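Long-range contacts in hypothetical protein PA2218 (Pseudomonas aeruginosa, PDB 2HDW), which is of unknown function but adopts the alpha/beta hydrolase fold and is probably a hydrolase: residues I79-P88 against G124-Y134; R91-V100 against A158-N169. All coordinates share one frame; numbering follows the deposited sequence.

Interaction 1 (I79-P88 against G124-Y134); sequences ITLAADLYLP and GFVTLAFDPSY
Strands 80-88 and 126-130 run antiparallel through the mixed sheet of an alpha/beta hydrolase fold, their short axes 4.5 Å apart at closest and 150° between directions. D84 with A129 and Y86 with T127 are hydrogen-bonded pairs, alternating with the non-hydrogen-bonded pairs A83-F130 and L85-L128. A fifth backbone bond, D131 N to A82 O at 2.9 Å, continues the series.

The alternation sorts the side chains. On the face of A83, L85, L128 and F130, the CD1 branch of L128 is pressed onto A83 CB at 3.5 Å, a tight carbon pair, and helix 148-164 covers L128 and F130 through I162 and A158. L85 CG stands anti to the backbone N (chi1 175°), which swings CD1 over the neighbouring strand, 3.2 Å from T127 O and 3.9 Å from V126 CG1. The other face holds more polar groups: D84 is bound by H68 and K58, while T127 OG1, hydrogen-bonded to A117 O, also lies 3.3 Å from Y86 CB.

Where the chain runs on from D131, S133 OG, hydrogen-bonded to D154, sits 3.3 Å from L81 CD2. The end methyl of I79, CD1, reaches CZ of the Y134 ring at 3.5 Å, the two side chains crossing at about a right angle.

Interaction 2 (R91-V100 against A158-N169); sequences RGGDRLPAIV and AVDFISLLPEVN
V100 and A98 pack against A158 and I162 at the tight end of a contact in which helix 148-164 packs along strand 96-102 of the central sheet; at the other end, the chain leaving the helix pairs briefly with the start of the strand and the packing gives way to solvent. The short axes of strand 96-100 and helix 158-164 approach to 8.8 Å and run nearly antiparallel, at 155°.

The two methyls of V100 divide their work. CG1 abuts A158 CB at 3.5 Å, closer than usual for carbons, while CG2 meets I162 CG2 as the side chains slide past each other in opposite directions. Chi1 of I162 (-157°) turns the CG1 arm away from the backbone N and sends CD1 to A98 CB at 3.7 Å. V168 CG1 and I173 of the next strand also border A98.

Toward the rim, a type I turn from L165 to V168 leads into a brief parallel pairing of L96 with V168: L96 N donates to E167 O, and N169 N to L96 O, both at 2.9 Å. R95 lays its extended side chain along this turn. P166 O lies over the centre of one guanidinium face, 3.2 Å above the plane, whereas V168 O takes a hydrogen bond from NH1 at the edge, 2.9 Å long and close to the guanidinium plane. A water bridges R95 O and N169 ND2, while N169 OD1 is bonded to E171 N. R91, its NH1 bonded to P88 O, rests NE 3.7 Å from E167 CG.

Hydrocarbon packing thus joins helix to strand inside; at the surface R95 meets main-chain carbonyls, so its charge is probably eased by their dipoles next to solvent.

In the fold
Both interactions meet in one sheet, where strands 126-130 and 96-102 are neighbours, and they illustrate how a sheet is knit within its layer and covered by a helix. Interaction 1 is buried and lies within the layer, ladder bonds joining adjacent strands. Interaction 2 is only partly buried, and mostly works between layers, setting a helix against the sheet; its parallel pairing and R95 belong to the outer end. Their centres are 12 Å apart, and V126 links them, its O and N probably hydrogen-bonded to I99 N and P97 O. Helix 148-164 serves both, with I162 and A158 touching side chains of each, so that hydrophobic packing is shared while the polar chemistry of interaction 2 moves outward to the solvent.

Interaction 1 (I79-P88 against G124-Y134)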
loop_
_atom_site.group_PDB
_atom_site.type_symbol
_atom_site.label_atom_id
_atom_site.label_comp_id
_atom_site.label_asym_id
_atom_site.label_seq_id
_atom_site.Cartn_x
_atom_site.Cartn_y
_atom_site.Cartn_z
ATOM N N ILE A 79 -1.919 -9.793 -14.789
ATOM C CA ILE A 79 -3.028 -9.691 -13.848
ATOM C C ILE A 79 -3.741 -8.358 -14.024
ATOM O O ILE A 79 -3.095 -7.314 -14.135
ATOM C CB ILE A 79 -2.529 -9.820 -12.390
ATOM C CG1 ILE A 79 -1.740 -11.127 -12.236
ATOM C CG2 ILE A 79 -3.714 -9.795 -11.420
ATOM C CD1 ILE A 79 -1.189 -11.376 -10.836
ATOM N N THR A 80 -5.072 -8.405 -14.070
ATOM C CA THR A 80 -5.885 -7.203 -14.224
ATOM C C THR A 80 -6.285 -6.697 -12.843
ATOM O O THR A 80 -6.842 -7.446 -12.035
ATOM C CB THR A 80 -7.152 -7.493 -15.051
ATOM O OG1 THR A 80 -6.771 -7.928 -16.363
ATOM C CG2 THR A 80 -8.017 -6.240 -15.171
ATOM N N LEU A 81 -5.987 -5.430 -12.576
ATOM C CA LEU A 81 -6.291 -4.829 -11.284
ATOM C C LEU A 81 -7.501 -3.904 -11.326
ATOM O O LEU A 81 -7.814 -3.322 -12.361
ATOM C CB LEU A 81 -5.079 -4.040 -10.783
ATOM C CG LEU A 81 -3.724 -4.749 -10.816
ATOM C CD1 LEU A 81 -2.639 -3.785 -10.366
ATOM C CD2 LEU A 81 -3.751 -5.981 -9.917
ATOM N N ALA A 82 -8.182 -3.783 -10.190
ATOM C CA ALA A 82 -9.339 -2.906 -10.071
ATOM C C ALA A 82 -8.911 -1.684 -9.263
ATOM O O ALA A 82 -8.071 -1.786 -8.367
ATOM C CB ALA A 82 -10.490 -3.630 -9.366
ATOM N N ALA A 83 -9.487 -0.529 -9.569
ATOM C CA ALA A 83 -9.121 0.686 -8.857
ATOM C C ALA A 83 -10.201 1.757 -8.905
ATOM O O ALA A 83 -11.117 1.702 -9.730
ATOM C CB ALA A 83 -7.821 1.246 -9.431
ATOM N N ASP A 84 -10.083 2.724 -7.999
ATOM C CA ASP A 84 -11.004 3.851 -7.933
ATOM C C ASP A 84 -10.207 5.053 -8.409
ATOM O O ASP A 84 -9.103 5.307 -7.925
ATOM C CB ASP A 84 -11.480 4.102 -6.497
ATOM C CG ASP A 84 -12.496 3.078 -6.022
ATOM O OD1 ASP A 84 -13.569 2.965 -6.657
ATOM O OD2 ASP A 84 -12.227 2.391 -5.007
ATOM N N LEU A 85 -10.769 5.781 -9.365
ATOM C CA LEU A 85 -10.136 6.964 -9.924
ATOM C C LEU A 85 -10.910 8.200 -9.474
ATOM O O LEU A 85 -12.131 8.253 -9.614
ATOM C CB LEU A 85 -10.149 6.878 -11.447
ATOM C CG LEU A 85 -9.642 8.075 -12.251
ATOM C CD1 LEU A 85 -8.137 8.234 -12.067
ATOM C CD2 LEU A 85 -9.978 7.855 -13.713
ATOM N N TYR A 86 -10.196 9.185 -8.934
ATOM C CA TYR A 86 -10.811 10.425 -8.461
ATOM C C TYR A 86 -10.202 11.618 -9.188
ATOM O O TYR A 86 -8.980 11.726 -9.294
ATOM C CB TYR A 86 -10.575 10.599 -6.957
ATOM C CG TYR A 86 -11.105 9.480 -6.090
ATOM C CD1 TYR A 86 -12.356 9.572 -5.471
ATOM C CD2 TYR A 86 -10.352 8.328 -5.883
ATOM C CE1 TYR A 86 -12.837 8.536 -4.660
ATOM C CE2 TYR A 86 -10.820 7.292 -5.085
ATOM C CZ TYR A 86 -12.059 7.398 -4.475
ATOM O OH TYR A 86 -12.502 6.356 -3.689
ATOM N N LEU A 87 -11.054 12.514 -9.679
ATOM C CA LEU A 87 -10.586 13.707 -10.382
ATOM C C LEU A 87 -11.268 14.961 -9.855
ATOM O O LEU A 87 -12.421 14.919 -9.426
ATOM C CB LEU A 87 -10.867 13.611 -11.889
ATOM C CG LEU A 87 -10.303 12.438 -12.696
ATOM C CD1 LEU A 87 -11.085 11.171 -12.376
ATOM C CD2 LEU A 87 -10.411 12.754 -14.181
ATOM N N PRO A 88 -10.555 16.096 -9.872
ATOM C CA PRO A 88 -11.124 17.362 -9.398
ATOM C C PRO A 88 -12.206 17.786 -10.398
ATOM O O PRO A 88 -12.116 17.449 -11.577
ATOM C CB PRO A 88 -9.925 18.318 -9.426
ATOM C CG PRO A 88 -8.732 17.406 -9.296
ATOM C CD PRO A 88 -9.118 16.234 -10.162
ATOM N N GLY A 124 -6.644 19.043 -5.727
ATOM C CA GLY A 124 -6.256 19.366 -7.094
ATOM C C GLY A 124 -5.511 18.320 -7.906
ATOM O O GLY A 124 -5.072 18.606 -9.021
ATOM N N PHE A 125 -5.358 17.111 -7.374
ATOM C CA PHE A 125 -4.649 16.063 -8.110
ATOM C C PHE A 125 -5.614 15.013 -8.662
ATOM O O PHE A 125 -6.704 14.817 -8.135
ATOM C CB PHE A 125 -3.634 15.362 -7.188
ATOM C CG PHE A 125 -2.584 16.284 -6.612
ATOM C CD1 PHE A 125 -1.377 16.488 -7.274
ATOM C CD2 PHE A 125 -2.812 16.964 -5.418
ATOM C CE1 PHE A 125 -0.408 17.356 -6.754
ATOM C CE2 PHE A 125 -1.847 17.840 -4.888
ATOM C CZ PHE A 125 -0.647 18.032 -5.559
ATOM N N VAL A 126 -5.216 14.359 -9.747
ATOM C CA VAL A 126 -6.013 13.274 -10.303
ATOM C C VAL A 126 -5.439 12.104 -9.508
ATOM O O VAL A 126 -4.223 11.952 -9.455
ATOM C CB VAL A 126 -5.725 13.052 -11.797
ATOM C CG1 VAL A 126 -6.291 11.713 -12.235
ATOM C CG2 VAL A 126 -6.332 14.179 -12.621
ATOM N N THR A 127 -6.286 11.290 -8.888
ATOM C CA THR A 127 -5.772 10.190 -8.077
ATOM C C THR A 127 -6.368 8.823 -8.358
ATOM O O THR A 127 -7.448 8.696 -8.939
ATOM C CB THR A 127 -5.946 10.487 -6.581
ATOM O OG1 THR A 127 -7.342 10.569 -6.274
ATOM C CG2 THR A 127 -5.273 11.807 -6.221
ATOM N N LEU A 128 -5.654 7.798 -7.909
ATOM C CA LEU A 128 -6.067 6.426 -8.124
ATOM C C LEU A 128 -5.678 5.532 -6.940
ATOM O O LEU A 128 -4.520 5.519 -6.520
ATOM C CB LEU A 128 -5.405 5.923 -9.410
ATOM C CG LEU A 128 -5.728 4.557 -10.009
ATOM C CD1 LEU A 128 -7.196 4.499 -10.422
ATOM C CD2 LEU A 128 -4.830 4.325 -11.219
ATOM N N ALA A 129 -6.654 4.807 -6.399
ATOM C CA ALA A 129 -6.429 3.871 -5.298
ATOM C C ALA A 129 -6.747 2.511 -5.920
ATOM O O ALA A 129 -7.834 2.313 -6.464
ATOM C CB ALA A 129 -7.379 4.170 -4.129
ATOM N N PHE A 130 -5.804 1.577 -5.848
ATOM C CA PHE A 130 -5.993 0.273 -6.467
ATOM C C PHE A 130 -5.900 -0.922 -5.531
ATOM O O PHE A 130 -5.320 -0.844 -4.447
ATOM C CB PHE A 130 -4.952 0.097 -7.572
ATOM C CG PHE A 130 -3.540 0.011 -7.057
ATOM C CD1 PHE A 130 -3.023 -1.203 -6.600
ATOM C CD2 PHE A 130 -2.737 1.150 -6.991
ATOM C CE1 PHE A 130 -1.729 -1.282 -6.083
ATOM C CE2 PHE A 130 -1.441 1.086 -6.476
ATOM C CZ PHE A 130 -0.936 -0.135 -6.020
ATOM N N ASP A 131 -6.485 -2.033 -5.968
ATOM C CA ASP A 131 -6.420 -3.272 -5.216
ATOM C C ASP A 131 -5.252 -4.075 -5.782
ATOM O O ASP A 131 -5.184 -4.333 -6.989
ATOM C CB ASP A 131 -7.712 -4.083 -5.361
ATOM C CG ASP A 131 -8.851 -3.518 -4.538
ATOM O OD1 ASP A 131 -8.571 -2.887 -3.494
ATOM O OD2 ASP A 131 -10.025 -3.722 -4.920
ATOM N N PRO A 132 -4.301 -4.460 -4.917
ATOM C CA PRO A 132 -3.136 -5.239 -5.348
ATOM C C PRO A 132 -3.553 -6.555 -6.005
ATOM O O PRO A 132 -4.666 -7.046 -5.783
ATOM C CB PRO A 132 -2.377 -5.474 -4.042
ATOM C CG PRO A 132 -2.711 -4.246 -3.234
ATOM C CD PRO A 132 -4.188 -4.076 -3.498
ATOM N N SER A 133 -2.662 -7.109 -6.824
ATOM C CA SER A 133 -2.909 -8.384 -7.498
ATOM C C SER A 133 -3.421 -9.437 -6.512
ATOM O O SER A 133 -2.977 -9.486 -5.368
ATOM C CB SER A 133 -1.616 -8.899 -8.150
ATOM O OG SER A 133 -1.317 -8.210 -9.358
ATOM N N TYR A 134 -4.350 -10.273 -6.966
ATOM C CA TYR A 134 -4.919 -11.350 -6.152
ATOM C C TYR A 134 -5.816 -10.912 -4.991
ATOM O O TYR A 134 -6.311 -11.768 -4.251
ATOM C CB TYR A 134 -3.809 -12.228 -5.563
ATOM C CG TYR A 134 -2.830 -12.801 -6.556
ATOM C CD1 TYR A 134 -3.152 -13.912 -7.337
ATOM C CD2 TYR A 134 -1.560 -12.248 -6.693
ATOM C CE1 TYR A 134 -2.225 -14.455 -8.229
ATOM C CE2 TYR A 134 -0.628 -12.782 -7.578
ATOM C CZ TYR A 134 -0.963 -13.879 -8.343
ATOM O OH TYR A 134 -0.036 -14.372 -9.236
#

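Interaction 2 (R91-V100 against A158-N169)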
loop_
_atom_site.group_PDB
_atom_site.type_symbol
_atom_site.label_atom_id
_atom_site.label_comp_id
_atom_site.label_asym_id
_atom_site.label_seq_id
_atom_site.Cartn_x
_atom_site.Cartn_y
_atom_site.Cartn_z
ATOM N N ARG A 91 -12.353 21.475 -14.031
ATOM C CA ARG A 91 -10.935 21.565 -14.338
ATOM C C ARG A 91 -10.604 22.629 -15.383
ATOM O O ARG A 91 -11.387 22.890 -16.302
ATOM C CB ARG A 91 -10.428 20.193 -14.807
ATOM C CG ARG A 91 -10.616 19.080 -13.784
ATOM C CD ARG A 91 -10.094 17.736 -14.311
ATOM N NE ARG A 91 -10.908 17.217 -15.408
ATOM C CZ ARG A 91 -12.126 16.702 -15.257
ATOM N NH1 ARG A 91 -12.675 16.629 -14.051
ATOM N NH2 ARG A 91 -12.802 16.270 -16.317
ATOM N N GLY A 92 -9.432 23.235 -15.232
ATOM C CA GLY A 92 -8.989 24.256 -16.161
ATOM C C GLY A 92 -8.518 23.659 -17.472
ATOM O O GLY A 92 -8.841 22.513 -17.787
ATOM N N GLY A 93 -7.735 24.427 -18.226
ATOM C CA GLY A 93 -7.259 23.963 -19.518
ATOM C C GLY A 93 -6.037 23.059 -19.559
ATOM O O GLY A 93 -5.892 22.275 -20.497
ATOM N N ASP A 94 -5.161 23.155 -18.562
ATOM C CA ASP A 94 -3.950 22.335 -18.537
ATOM C C ASP A 94 -4.160 20.949 -17.939
ATOM O O ASP A 94 -5.010 20.763 -17.067
ATOM C CB ASP A 94 -2.851 23.049 -17.750
ATOM C CG ASP A 94 -2.513 24.408 -18.325
ATOM O OD1 ASP A 94 -3.378 25.302 -18.288
ATOM O OD2 ASP A 94 -1.382 24.581 -18.818
ATOM N N ARG A 95 -3.388 19.977 -18.423
ATOM C CA ARG A 95 -3.471 18.617 -17.904
ATOM C C ARG A 95 -2.973 18.645 -16.464
ATOM O O ARG A 95 -2.078 19.414 -16.118
ATOM C CB ARG A 95 -2.636 17.660 -18.759
ATOM C CG ARG A 95 -3.310 17.299 -20.082
ATOM C CD ARG A 95 -2.453 16.367 -20.924
ATOM N NE ARG A 95 -3.158 15.914 -22.120
ATOM C CZ ARG A 95 -3.472 14.646 -22.373
ATOM N NH1 ARG A 95 -3.143 13.691 -21.512
ATOM N NH2 ARG A 95 -4.121 14.333 -23.486
ATOM N N LEU A 96 -3.555 17.793 -15.630
ATOM C CA LEU A 96 -3.238 17.755 -14.207
ATOM C C LEU A 96 -2.174 16.779 -13.730
ATOM O O LEU A 96 -1.920 15.761 -14.364
ATOM C CB LEU A 96 -4.521 17.457 -13.431
ATOM C CG LEU A 96 -5.693 18.409 -13.650
ATOM C CD1 LEU A 96 -6.883 17.951 -12.823
ATOM C CD2 LEU A 96 -5.275 19.825 -13.256
ATOM N N PRO A 97 -1.532 17.092 -12.586
ATOM C CA PRO A 97 -0.506 16.216 -12.019
ATOM C C PRO A 97 -1.323 15.047 -11.471
ATOM O O PRO A 97 -2.521 15.204 -11.225
ATOM C CB PRO A 97 0.109 17.069 -10.913
ATOM C CG PRO A 97 -1.064 17.888 -10.435
ATOM C CD PRO A 97 -1.741 18.284 -11.739
ATOM N N ALA A 98 -0.700 13.888 -11.286
ATOM C CA ALA A 98 -1.434 12.727 -10.790
ATOM C C ALA A 98 -0.665 11.980 -9.707
ATOM O O ALA A 98 0.564 12.053 -9.637
ATOM C CB ALA A 98 -1.760 11.783 -11.953
ATOM N N ILE A 99 -1.404 11.264 -8.865
ATOM C CA ILE A 99 -0.813 10.503 -7.767
ATOM C C ILE A 99 -1.418 9.103 -7.668
ATOM O O ILE A 99 -2.641 8.950 -7.660
ATOM C CB ILE A 99 -1.064 11.197 -6.405
ATOM C CG1 ILE A 99 -0.552 12.634 -6.437
ATOM C CG2 ILE A 99 -0.385 10.423 -5.288
ATOM C CD1 ILE A 99 -0.891 13.424 -5.178
ATOM N N VAL A 100 -0.565 8.085 -7.601
ATOM C CA VAL A 100 -1.053 6.718 -7.444
ATOM C C VAL A 100 -0.843 6.348 -5.986
ATOM O O VAL A 100 0.252 6.510 -5.444
ATOM C CB VAL A 100 -0.298 5.710 -8.327
ATOM C CG1 VAL A 100 -0.697 4.286 -7.929
ATOM C CG2 VAL A 100 -0.637 5.951 -9.792
ATOM N N ALA A 158 -0.214 0.674 -12.201
ATOM C CA ALA A 158 -1.162 1.738 -11.888
ATOM C C ALA A 158 -0.688 3.036 -12.538
ATOM O O ALA A 158 -1.494 3.814 -13.054
ATOM C CB ALA A 158 -1.288 1.912 -10.375
ATOM N N VAL A 159 0.623 3.267 -12.522
ATOM C CA VAL A 159 1.181 4.462 -13.141
ATOM C C VAL A 159 0.937 4.372 -14.650
ATOM O O VAL A 159 0.675 5.384 -15.305
ATOM C CB VAL A 159 2.694 4.590 -12.853
ATOM C CG1 VAL A 159 3.292 5.731 -13.669
ATOM C CG2 VAL A 159 2.910 4.848 -11.363
ATOM N N ASP A 160 1.020 3.157 -15.196
ATOM C CA ASP A 160 0.770 2.946 -16.621
ATOM C C ASP A 160 -0.614 3.484 -16.999
ATOM O O ASP A 160 -0.776 4.167 -18.014
ATOM C CB ASP A 160 0.794 1.451 -16.977
ATOM C CG ASP A 160 2.197 0.884 -17.102
ATOM O OD1 ASP A 160 3.182 1.648 -17.020
ATOM O OD2 ASP A 160 2.309 -0.348 -17.297
ATOM N N PHE A 161 -1.611 3.161 -16.184
ATOM C CA PHE A 161 -2.977 3.579 -16.463
ATOM C C PHE A 161 -3.235 5.060 -16.261
ATOM O O PHE A 161 -3.726 5.739 -17.160
ATOM C CB PHE A 161 -3.968 2.789 -15.608
ATOM C CG PHE A 161 -5.401 3.159 -15.863
ATOM C CD1 PHE A 161 -6.083 2.637 -16.954
ATOM C CD2 PHE A 161 -6.052 4.070 -15.039
ATOM C CE1 PHE A 161 -7.395 3.017 -17.225
ATOM C CE2 PHE A 161 -7.364 4.460 -15.300
ATOM C CZ PHE A 161 -8.035 3.931 -16.397
ATOM N N ILE A 162 -2.909 5.559 -15.077
ATOM C CA ILE A 162 -3.133 6.961 -14.762
ATOM C C ILE A 162 -2.445 7.867 -15.787
ATOM O O ILE A 162 -2.953 8.937 -16.115
ATOM C CB ILE A 162 -2.650 7.272 -13.313
ATOM C CG1 ILE A 162 -3.371 8.508 -12.771
ATOM C CG2 ILE A 162 -1.141 7.487 -13.284
ATOM C CD1 ILE A 162 -3.377 8.582 -11.257
ATOM N N SER A 163 -1.313 7.408 -16.315
ATOM C CA SER A 163 -0.521 8.149 -17.303
ATOM C C SER A 163 -1.201 8.420 -18.631
ATOM O O SER A 163 -0.964 9.458 -19.249
ATOM C CB SER A 163 0.788 7.408 -17.608
ATOM O OG SER A 163 1.655 7.416 -16.497
ATOM N N LEU A 164 -2.024 7.482 -19.085
ATOM C CA LEU A 164 -2.694 7.631 -20.368
ATOM C C LEU A 164 -4.010 8.400 -20.324
ATOM O O LEU A 164 -4.620 8.644 -21.367
ATOM C CB LEU A 164 -2.923 6.251 -20.994
ATOM C CG LEU A 164 -1.670 5.374 -21.132
ATOM C CD1 LEU A 164 -1.999 4.169 -22.003
ATOM C CD2 LEU A 164 -0.520 6.175 -21.746
ATOM N N LEU A 165 -4.448 8.782 -19.127
ATOM C CA LEU A 165 -5.691 9.528 -18.982
ATOM C C LEU A 165 -5.612 10.884 -19.677
ATOM O O LEU A 165 -4.616 11.599 -19.563
ATOM C CB LEU A 165 -6.028 9.739 -17.504
ATOM C CG LEU A 165 -6.446 8.497 -16.717
ATOM C CD1 LEU A 165 -6.703 8.885 -15.279
ATOM C CD2 LEU A 165 -7.698 7.884 -17.332
ATOM N N PRO A 166 -6.666 11.255 -20.412
ATOM C CA PRO A 166 -6.652 12.547 -21.101
ATOM C C PRO A 166 -6.554 13.742 -20.154
ATOM O O PRO A 166 -6.083 14.808 -20.541
ATOM C CB PRO A 166 -7.959 12.528 -21.899
ATOM C CG PRO A 166 -8.840 11.602 -21.118
ATOM C CD PRO A 166 -7.886 10.496 -20.733
ATOM N N GLU A 167 -6.974 13.555 -18.906
ATOM C CA GLU A 167 -6.939 14.637 -17.927
ATOM C C GLU A 167 -5.598 14.787 -17.216
ATOM O O GLU A 167 -5.391 15.751 -16.480
ATOM C CB GLU A 167 -8.030 14.435 -16.866
ATOM C CG GLU A 167 -9.452 14.400 -17.399
ATOM C CD GLU A 167 -9.849 13.044 -17.961
ATOM O OE1 GLU A 167 -9.012 12.115 -17.960
ATOM O OE2 GLU A 167 -11.010 12.906 -18.402
ATOM N N VAL A 168 -4.679 13.857 -17.445
ATOM C CA VAL A 168 -3.397 13.917 -16.762
ATOM C C VAL A 168 -2.181 14.180 -17.633
ATOM O O VAL A 168 -2.166 13.882 -18.829
ATOM C CB VAL A 168 -3.113 12.608 -15.975
ATOM C CG1 VAL A 168 -4.335 12.196 -15.167
ATOM C CG2 VAL A 168 -2.708 11.512 -16.930
ATOM N N ASN A 169 -1.163 14.750 -17.000
ATOM C CA ASN A 169 0.107 15.035 -17.649
ATOM C C ASN A 169 1.043 13.918 -17.186
ATOM O O ASN A 169 1.518 13.937 -16.053
ATOM C CB ASN A 169 0.654 16.389 -17.188
ATOM C CG ASN A 169 1.956 16.754 -17.877
ATOM O OD1 ASN A 169 2.809 15.898 -18.102
ATOM N ND2 ASN A 169 2.121 18.033 -18.206
HETATM O O HOH W 1 0.389 20.018 -17.224
#